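Local coordinates for succinylglutamate desuccinylase (Chromobacterium violaceum, PDB 1YW4), which probably hydrolyses N-succinylglutamate to succinate and glutamate, the last step of arginine breakdown by the AST pathway, using one zinc ion per subunit, at residues Cys53-Asn58 with Met87-Asp92; Glu59-Glu64 with Leu148-Arg153; Val156-Ala161 with Leu215-Pro220. One frame throughout, in Å; residues are numbered along the deposited sequence.

Interaction 1 (Cys53-Asn58 with Met87-Asp92). With ZN (zinc ion), chain C.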
loop_
_atom_site.group_PDB
_atom_site.type_symbol
_atom_site.label_atom_id
_atom_site.label_comp_id
_atom_site.label_asym_id
_atom_site.label_seq_id
_atom_site.Cartn_x
_atom_site.Cartn_y
_atom_site.Cartn_z
ATOM N N CYS A 53 -3.185 -21.924 22.610
ATOM C CA CYS A 53 -1.759 -22.193 22.485
ATOM C C CYS A 53 -1.590 -23.650 22.115
ATOM O O CYS A 53 -2.526 -24.434 22.248
ATOM C CB CYS A 53 -1.038 -21.905 23.806
ATOM S SG CYS A 53 -1.666 -22.810 25.231
ATOM N N GLY A 54 -0.411 -24.023 21.634
ATOM C CA GLY A 54 -0.220 -25.411 21.272
ATOM C C GLY A 54 -0.988 -25.826 20.027
ATOM O O GLY A 54 -1.286 -27.006 19.867
ATOM N N VAL A 55 -1.358 -24.873 19.171
ATOM C CA VAL A 55 -2.024 -25.231 17.919
ATOM C C VAL A 55 -0.977 -26.110 17.231
ATOM O O VAL A 55 -1.303 -27.093 16.554
ATOM C CB VAL A 55 -2.336 -23.979 17.058
ATOM C CG1 VAL A 55 -2.591 -24.379 15.607
ATOM C CG2 VAL A 55 -3.582 -23.276 17.611
ATOM N N HIS A 56 0.286 -25.733 17.432
ATOM C CA HIS A 56 1.435 -26.481 16.939
ATOM C C HIS A 56 2.070 -27.004 18.236
ATOM O O HIS A 56 2.440 -26.226 19.118
ATOM C CB HIS A 56 2.372 -25.558 16.147
ATOM C CG HIS A 56 1.811 -25.158 14.818
ATOM N ND1 HIS A 56 1.913 -23.878 14.319
ATOM C CD2 HIS A 56 1.083 -25.857 13.917
ATOM C CE1 HIS A 56 1.265 -23.802 13.171
ATOM N NE2 HIS A 56 0.750 -24.990 12.904
ATOM N N GLY A 57 2.135 -28.327 18.367
ATOM C CA GLY A 57 2.656 -28.953 19.574
ATOM C C GLY A 57 4.091 -28.711 19.996
ATOM O O GLY A 57 4.437 -28.959 21.154
ATOM N N ASN A 58 4.926 -28.225 19.084
ATOM C CA ASN A 58 6.334 -27.976 19.394
ATOM C C ASN A 58 6.602 -26.539 19.839
ATOM O O ASN A 58 7.732 -26.200 20.174
ATOM C CB ASN A 58 7.200 -28.304 18.167
ATOM C CG ASN A 58 6.869 -27.424 16.979
ATOM O OD1 ASN A 58 5.706 -27.246 16.638
ATOM N ND2 ASN A 58 7.896 -26.874 16.338
HETATM N N MSE A 87 -7.400 -22.701 25.635
HETATM C CA MSE A 87 -7.383 -23.878 24.788
HETATM C C MSE A 87 -5.979 -24.397 24.504
HETATM O O MSE A 87 -5.150 -23.686 23.943
HETATM C CB MSE A 87 -8.035 -23.588 23.444
HETATM C CG MSE A 87 -9.505 -23.329 23.475
HETATM SE SE MSE A 87 -10.157 -23.027 21.697
HETATM C CE MSE A 87 -11.896 -23.789 21.817
ATOM N N PHE A 88 -5.706 -25.623 24.936
ATOM C CA PHE A 88 -4.441 -26.281 24.635
ATOM C C PHE A 88 -4.939 -27.007 23.380
ATOM O O PHE A 88 -5.515 -28.090 23.457
ATOM C CB PHE A 88 -4.068 -27.259 25.753
ATOM C CG PHE A 88 -3.731 -26.581 27.058
ATOM C CD1 PHE A 88 -4.525 -26.771 28.183
ATOM C CD2 PHE A 88 -2.653 -25.702 27.137
ATOM C CE1 PHE A 88 -4.252 -26.087 29.369
ATOM C CE2 PHE A 88 -2.369 -25.008 28.322
ATOM C CZ PHE A 88 -3.169 -25.201 29.436
ATOM N N ALA A 89 -4.728 -26.365 22.236
ATOM C CA ALA A 89 -5.243 -26.813 20.945
ATOM C C ALA A 89 -4.979 -28.198 20.400
ATOM O O ALA A 89 -5.911 -28.997 20.262
ATOM C CB ALA A 89 -4.909 -25.774 19.887
ATOM N N ASN A 90 -3.735 -28.488 20.060
ATOM C CA ASN A 90 -3.422 -29.792 19.510
ATOM C C ASN A 90 -2.800 -30.646 20.604
ATOM O O ASN A 90 -1.581 -30.741 20.700
ATOM C CB ASN A 90 -2.456 -29.640 18.331
ATOM C CG ASN A 90 -2.452 -30.853 17.434
ATOM O OD1 ASN A 90 -2.718 -31.963 17.886
ATOM N ND2 ASN A 90 -2.143 -30.650 16.157
ATOM N N LEU A 91 -3.639 -31.277 21.422
ATOM C CA LEU A 91 -3.153 -32.096 22.535
ATOM C C LEU A 91 -2.190 -33.211 22.164
ATOM O O LEU A 91 -1.143 -33.371 22.798
ATOM C CB LEU A 91 -4.327 -32.693 23.310
ATOM C CG LEU A 91 -5.110 -31.739 24.217
ATOM C CD1 LEU A 91 -6.375 -32.451 24.709
ATOM C CD2 LEU A 91 -4.243 -31.298 25.393
ATOM N N ASP A 92 -2.551 -33.995 21.154
ATOM C CA ASP A 92 -1.704 -35.095 20.708
ATOM C C ASP A 92 -0.337 -34.590 20.277
ATOM O O ASP A 92 0.693 -35.171 20.641
ATOM C CB ASP A 92 -2.383 -35.837 19.557
ATOM C CG ASP A 92 -3.558 -36.672 20.024
ATOM O OD1 ASP A 92 -3.329 -37.827 20.450
ATOM O OD2 ASP A 92 -4.708 -36.173 19.984
HETATM ZN ZN ZN C . 2.849 -21.879 14.983
HETATM O O HOH W 1 -0.888 -28.588 14.271
HETATM O O HOH W 2 4.597 -20.498 14.301
#

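Interaction 2 (Glu59-Glu64 with Leu148-Arg153). With ZN (zinc ion), chain C.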
loop_
_atom_site.group_PDB
_atom_site.type_symbol
_atom_site.label_atom_id
_atom_site.label_comp_id
_atom_site.label_asym_id
_atom_site.label_seq_id
_atom_site.Cartn_x
_atom_site.Cartn_y
_atom_site.Cartn_z
ATOM N N GLU A 59 5.570 -25.696 19.846
ATOM C CA GLU A 59 5.728 -24.290 20.253
ATOM C C GLU A 59 5.238 -24.189 21.697
ATOM O O GLU A 59 4.143 -23.703 21.971
ATOM C CB GLU A 59 4.921 -23.401 19.301
ATOM C CG GLU A 59 5.038 -23.906 17.859
ATOM C CD GLU A 59 4.351 -23.043 16.821
ATOM O OE1 GLU A 59 3.478 -22.226 17.189
ATOM O OE2 GLU A 59 4.684 -23.203 15.619
ATOM N N THR A 60 6.093 -24.635 22.614
ATOM C CA THR A 60 5.767 -24.715 24.032
ATOM C C THR A 60 5.887 -23.471 24.906
ATOM O O THR A 60 5.243 -23.399 25.943
ATOM C CB THR A 60 6.578 -25.845 24.688
ATOM O OG1 THR A 60 7.950 -25.447 24.829
ATOM C CG2 THR A 60 6.511 -27.092 23.828
ATOM N N ALA A 61 6.697 -22.498 24.507
ATOM C CA ALA A 61 6.848 -21.295 25.313
ATOM C C ALA A 61 5.484 -20.708 25.710
ATOM O O ALA A 61 5.199 -20.539 26.899
ATOM C CB ALA A 61 7.688 -20.243 24.565
ATOM N N PRO A 62 4.617 -20.391 24.728
ATOM C CA PRO A 62 3.311 -19.829 25.100
ATOM C C PRO A 62 2.503 -20.749 26.016
ATOM O O PRO A 62 1.742 -20.285 26.871
ATOM C CB PRO A 62 2.625 -19.606 23.748
ATOM C CG PRO A 62 3.784 -19.368 22.810
ATOM C CD PRO A 62 4.766 -20.442 23.264
ATOM N N ILE A 63 2.663 -22.059 25.826
ATOM C CA ILE A 63 1.958 -23.055 26.636
ATOM C C ILE A 63 2.327 -22.915 28.122
ATOM O O ILE A 63 1.446 -22.883 28.989
ATOM C CB ILE A 63 2.293 -24.494 26.158
ATOM C CG1 ILE A 63 1.919 -24.666 24.681
ATOM C CG2 ILE A 63 1.549 -25.511 27.000
ATOM C CD1 ILE A 63 2.319 -26.035 24.105
ATOM N N GLU A 64 3.625 -22.818 28.412
ATOM C CA GLU A 64 4.092 -22.673 29.793
ATOM C C GLU A 64 3.624 -21.349 30.393
ATOM O O GLU A 64 3.264 -21.300 31.565
ATOM C CB GLU A 64 5.627 -22.749 29.866
ATOM C CG GLU A 64 6.229 -24.002 29.231
ATOM C CD GLU A 64 7.748 -24.096 29.382
ATOM O OE1 GLU A 64 8.442 -23.090 29.125
ATOM O OE2 GLU A 64 8.251 -25.184 29.743
ATOM N N LEU A 148 -1.470 -17.844 20.382
ATOM C CA LEU A 148 -0.042 -17.775 20.686
ATOM C C LEU A 148 0.837 -18.825 20.004
ATOM O O LEU A 148 0.608 -20.016 20.149
ATOM C CB LEU A 148 0.135 -17.866 22.204
ATOM C CG LEU A 148 -0.894 -17.070 23.016
ATOM C CD1 LEU A 148 -0.579 -17.144 24.519
ATOM C CD2 LEU A 148 -0.869 -15.620 22.546
ATOM N N HIS A 149 1.866 -18.357 19.297
ATOM C CA HIS A 149 2.779 -19.226 18.568
ATOM C C HIS A 149 4.246 -18.846 18.776
ATOM O O HIS A 149 4.558 -17.765 19.280
ATOM C CB HIS A 149 2.492 -19.129 17.057
ATOM C CG HIS A 149 1.150 -19.655 16.648
ATOM N ND1 HIS A 149 0.998 -20.811 15.914
ATOM C CD2 HIS A 149 -0.099 -19.168 16.842
ATOM C CE1 HIS A 149 -0.284 -21.015 15.671
ATOM N NE2 HIS A 149 -0.972 -20.032 16.224
ATOM N N THR A 150 5.138 -19.761 18.411
ATOM C CA THR A 150 6.582 -19.516 18.416
ATOM C C THR A 150 7.020 -20.196 17.120
ATOM O O THR A 150 6.216 -20.876 16.478
ATOM C CB THR A 150 7.346 -20.088 19.658
ATOM O OG1 THR A 150 6.940 -21.433 19.930
ATOM C CG2 THR A 150 7.112 -19.199 20.889
ATOM N N ALA A 151 8.270 -20.009 16.712
ATOM C CA ALA A 151 8.721 -20.594 15.452
ATOM C C ALA A 151 10.193 -20.974 15.447
ATOM O O ALA A 151 10.968 -20.462 16.240
ATOM C CB ALA A 151 8.442 -19.608 14.298
ATOM N N ILE A 152 10.565 -21.887 14.548
ATOM C CA ILE A 152 11.949 -22.333 14.423
ATOM C C ILE A 152 12.763 -21.273 13.682
ATOM O O ILE A 152 13.843 -20.895 14.127
ATOM C CB ILE A 152 12.054 -23.663 13.635
ATOM C CG1 ILE A 152 11.455 -24.820 14.441
ATOM C CG2 ILE A 152 13.517 -23.962 13.299
ATOM C CD1 ILE A 152 9.944 -24.813 14.517
ATOM N N ARG A 153 12.249 -20.802 12.547
ATOM C CA ARG A 153 12.943 -19.780 11.754
ATOM C C ARG A 153 12.852 -18.441 12.477
ATOM O O ARG A 153 11.771 -18.037 12.909
ATOM C CB ARG A 153 12.316 -19.663 10.357
ATOM C CG ARG A 153 12.973 -18.619 9.438
ATOM C CD ARG A 153 12.220 -18.470 8.119
ATOM N NE ARG A 153 12.124 -19.733 7.385
ATOM C CZ ARG A 153 13.152 -20.339 6.802
ATOM N NH1 ARG A 153 14.364 -19.797 6.862
ATOM N NH2 ARG A 153 12.967 -21.483 6.157
HETATM ZN ZN ZN C . 2.849 -21.879 14.983
HETATM O O HOH W 3 1.825 -22.193 21.738
HETATM O O HOH W 4 8.808 -22.261 22.360
HETATM O O HOH W 2 4.597 -20.498 14.301
#

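Interaction 3 (Val156-Ala161 with Leu215-Pro220)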
loop_
_atom_site.group_PDB
_atom_site.type_symbol
_atom_site.label_atom_id
_atom_site.label_comp_id
_atom_site.label_asym_id
_atom_site.label_seq_id
_atom_site.Cartn_x
_atom_site.Cartn_y
_atom_site.Cartn_z
ATOM N N VAL A 156 13.484 -10.774 11.663
ATOM C CA VAL A 156 14.062 -9.451 11.892
ATOM C C VAL A 156 13.266 -8.783 13.006
ATOM O O VAL A 156 13.807 -8.016 13.804
ATOM C CB VAL A 156 13.983 -8.568 10.636
ATOM C CG1 VAL A 156 14.352 -7.122 10.992
ATOM C CG2 VAL A 156 14.921 -9.109 9.569
ATOM N N PHE A 157 11.970 -9.079 13.044
ATOM C CA PHE A 157 11.090 -8.542 14.070
ATOM C C PHE A 157 10.780 -9.699 15.007
ATOM O O PHE A 157 9.803 -10.420 14.814
ATOM C CB PHE A 157 9.800 -7.996 13.441
ATOM C CG PHE A 157 10.032 -6.861 12.481
ATOM C CD1 PHE A 157 10.473 -5.624 12.941
ATOM C CD2 PHE A 157 9.819 -7.032 11.120
ATOM C CE1 PHE A 157 10.702 -4.571 12.054
ATOM C CE2 PHE A 157 10.043 -5.984 10.221
ATOM C CZ PHE A 157 10.485 -4.754 10.693
ATOM N N GLU A 158 11.652 -9.882 15.995
ATOM C CA GLU A 158 11.550 -10.938 16.999
ATOM C C GLU A 158 10.113 -11.368 17.262
ATOM O O GLU A 158 9.727 -12.501 16.984
ATOM C CB GLU A 158 12.178 -10.453 18.310
ATOM C CG GLU A 158 13.378 -11.254 18.784
ATOM C CD GLU A 158 12.990 -12.554 19.455
ATOM O OE1 GLU A 158 12.316 -12.492 20.508
ATOM O OE2 GLU A 158 13.359 -13.632 18.935
ATOM N N LYS A 159 9.323 -10.448 17.795
ATOM C CA LYS A 159 7.938 -10.732 18.103
ATOM C C LYS A 159 7.030 -9.950 17.164
ATOM O O LYS A 159 7.163 -8.732 17.038
ATOM C CB LYS A 159 7.667 -10.364 19.560
ATOM C CG LYS A 159 8.552 -11.134 20.537
ATOM C CD LYS A 159 8.484 -10.559 21.936
ATOM C CE LYS A 159 9.042 -9.149 21.974
ATOM N NZ LYS A 159 8.895 -8.520 23.320
ATOM N N PHE A 160 6.126 -10.649 16.482
ATOM C CA PHE A 160 5.215 -9.969 15.579
ATOM C C PHE A 160 3.831 -10.599 15.567
ATOM O O PHE A 160 3.636 -11.715 16.051
ATOM C CB PHE A 160 5.815 -9.887 14.163
ATOM C CG PHE A 160 5.907 -11.209 13.440
ATOM C CD1 PHE A 160 4.858 -11.657 12.646
ATOM C CD2 PHE A 160 7.050 -12.007 13.552
ATOM C CE1 PHE A 160 4.942 -12.879 11.974
ATOM C CE2 PHE A 160 7.143 -13.228 12.888
ATOM C CZ PHE A 160 6.087 -13.665 12.098
ATOM N N ALA A 161 2.864 -9.861 15.040
ATOM C CA ALA A 161 1.500 -10.347 14.988
ATOM C C ALA A 161 0.983 -10.408 13.563
ATOM O O ALA A 161 1.470 -9.706 12.677
ATOM C CB ALA A 161 0.596 -9.449 15.828
ATOM N N LEU A 215 5.509 -15.048 19.178
ATOM C CA LEU A 215 6.242 -14.504 20.317
ATOM C C LEU A 215 7.730 -14.826 20.410
ATOM O O LEU A 215 8.408 -14.298 21.284
ATOM C CB LEU A 215 5.534 -14.949 21.599
ATOM C CG LEU A 215 4.060 -14.544 21.634
ATOM C CD1 LEU A 215 3.320 -15.261 22.767
ATOM C CD2 LEU A 215 3.986 -13.037 21.791
ATOM N N GLY A 216 8.243 -15.678 19.525
ATOM C CA GLY A 216 9.656 -16.004 19.587
ATOM C C GLY A 216 10.102 -17.354 19.040
ATOM O O GLY A 216 9.487 -17.924 18.130
ATOM N N LYS A 217 11.179 -17.874 19.619
ATOM C CA LYS A 217 11.772 -19.142 19.193
ATOM C C LYS A 217 11.086 -20.387 19.741
ATOM O O LYS A 217 10.736 -20.444 20.920
ATOM C CB LYS A 217 13.253 -19.167 19.595
ATOM C CG LYS A 217 14.041 -17.923 19.178
ATOM C CD LYS A 217 15.409 -17.877 19.841
ATOM C CE LYS A 217 16.181 -16.607 19.481
ATOM N NZ LYS A 217 17.541 -16.592 20.112
ATOM N N ALA A 218 10.912 -21.387 18.882
ATOM C CA ALA A 218 10.290 -22.640 19.292
ATOM C C ALA A 218 11.309 -23.470 20.070
ATOM O O ALA A 218 12.471 -23.580 19.673
ATOM C CB ALA A 218 9.799 -23.417 18.077
ATOM N N ARG A 219 10.863 -24.042 21.182
ATOM C CA ARG A 219 11.713 -24.852 22.042
ATOM C C ARG A 219 10.839 -25.842 22.799
ATOM O O ARG A 219 9.662 -25.583 23.039
ATOM C CB ARG A 219 12.451 -23.965 23.059
ATOM C CG ARG A 219 13.575 -23.104 22.494
ATOM C CD ARG A 219 14.881 -23.884 22.441
ATOM N NE ARG A 219 16.015 -23.041 22.078
ATOM C CZ ARG A 219 16.151 -22.425 20.909
ATOM N NH1 ARG A 219 17.219 -21.681 20.675
ATOM N NH2 ARG A 219 15.226 -22.560 19.969
ATOM N N PRO A 220 11.403 -26.997 23.174
ATOM C CA PRO A 220 10.629 -28.001 23.912
ATOM C C PRO A 220 10.427 -27.543 25.357
ATOM O O PRO A 220 11.073 -26.593 25.806
ATOM C CB PRO A 220 11.503 -29.244 23.806
ATOM C CG PRO A 220 12.879 -28.656 23.869
ATOM C CD PRO A 220 12.785 -27.457 22.946
#

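Interaction 1 (Cys53-Asn58 with Met87-Asp92)
Cys53 and Phe88 pair as parallel neighbours where strands 48-53 and 83-88 end, with Cys53 N donating to Met87 O (3.0 Å) and Ala89 N to Cys53 O (2.9 Å); one further backbone bond, Asn90 N to Gly54 O (2.9 Å), follows in the loop beyond. The backbone leaves the strand at Gly54, whose phi is positive (71°), a region that favours glycine.

Cys53 and Phe88 send their side chains to the same face of the sheet. With chi1 at 57°, the Cys53 thiol is tucked between its own backbone N and carbonyl carbon, and SG comes obliquely to the Phe88 ring, 3.6 Å from CD2, in a sulfur-aromatic contact. Ile63 and Val66 of helix 61-75 pack on Cys53. Two residues on from Cys53, the Ala89 methyl sits against Val55, its CB 3.6 Å from Val55 CG2. The other branch, Val55 CG1, lies over the centre of the His56 ring. Asn90 brings its CB beside Val55 O, while its amide swings on to a bridging water that gives a hydrogen bond to Val55 O and accepts one from Asn90 ND2 (3.1 Å). The same amide nitrogen also bonds Glu121, and OD1 caps helix 91-96 through Ala93 N.

His56 itself makes no contact with 87-92; its ND1 binds zinc at 2.3 Å, and NE2 is held by Asp104. Buried backbone bonds fix the path of the loop that carries the zinc ligand, Val55 backs one face of the imidazole, and the hydrogen bond to Asp104 would tend to strengthen the histidine as a zinc ligand.

Interaction 2 (Glu59-Glu64 with Leu148-Arg153)
Glu59 and His149 converge on one zinc ion with CG of each beside its backbone N (chi1 -40° and -66°), and the glutamate then runs extended, bringing both carboxylate oxygens to the metal. OE1 of Glu59 lies 2.3 Å and OE2 2.4 Å from zinc, a bidentate grip, while ND1 of His149 adds a bond of 2.3 Å. The carboxylate and imidazole planes stand 71° apart. OE1 also receives a weak hydrogen bond from Thr150 N, and Thr150 O accepts one from the zinc-bound water (2.7 Å), so the strand backbone steadies both a ligand and the solvent molecule.

Farther from the metal, Pro62 packs on the strand: its CB presses tightly on Leu148 CB at 3.4 Å, and its CD rests on Thr150 CG2 at 3.6 Å. One water bridges the segments, giving hydrogen bonds to Glu59 O and Leu148 O.

Asp147 is hydrogen-bonded to NE2 of His149, an Asp-His-zinc arrangement that would orient the ring, and His56 completes the protein ligands. Two histidines and a bidentate glutamate, with the first two ligands spaced as in HxxE, form the zinc site characteristic of M14-type metallohydrolases such as the AspA/AstE family.

Interaction 3 (Val156-Ala161 with Leu215-Pro220)
The turn leaving strand 209-215, just past the predicted active-site residue Glu214, meets the lead-in to strand 160-163 at Lys159 and Leu215, whose CA atoms are 4.7 Å apart. The closest touch is made by the aliphatic part of Lys159: its CG lies 3.3 Å from Leu215 O, and CD follows at 3.8 Å from the same oxygen. A chi1 of -59° sets CG beside the lysine's backbone N, after which a bend at chi3 carries the amino end away from 215-220.

In this zinc-exopeptidase-like catalytic domain the two strands are antiparallel neighbours, and Phe160 continues their pairing through a backbone bond to Glu214. At Gly216 the chain turns a corner, with phi 153° and psi -151°, angles readily adopted by glycine.

Toward the surface Glu158 and Lys217 cross at about a right angle, OE2 of Glu158 lying 4.1 Å from CE of Lys217. The charged ends stay apart, with Glu158 OE2 5.3 Å from Lys217 NZ, so any attraction is long-range. Glu158 OE1 instead forms a salt bridge with Arg228. The CB of Leu215 points away from 156-161, and its side chain packs on Phe229.

Overall arrangement
Interactions 1 and 2 are buried, about 10 Å apart between centres, and share the zinc ion and its water, whereas interaction 3 lies at the surface, about 7 Å from interaction 2 between centres. The segments of the first two alternate along the chain, and the loop after strand 48-53 gives interaction 1 its histidine and interaction 2 its glutamate. Interaction 1 relies on strand-end backbone bonds, interaction 2 on metal coordination and proline packing, while interaction 3 has no hydrogen bond across its two segments. It is nevertheless tied to interaction 2: Ala218 N probably bonds Ala151 O, and Thr60 OG1 probably bonds Arg219 O, joining the 215-220 turn to the zinc-bearing elements.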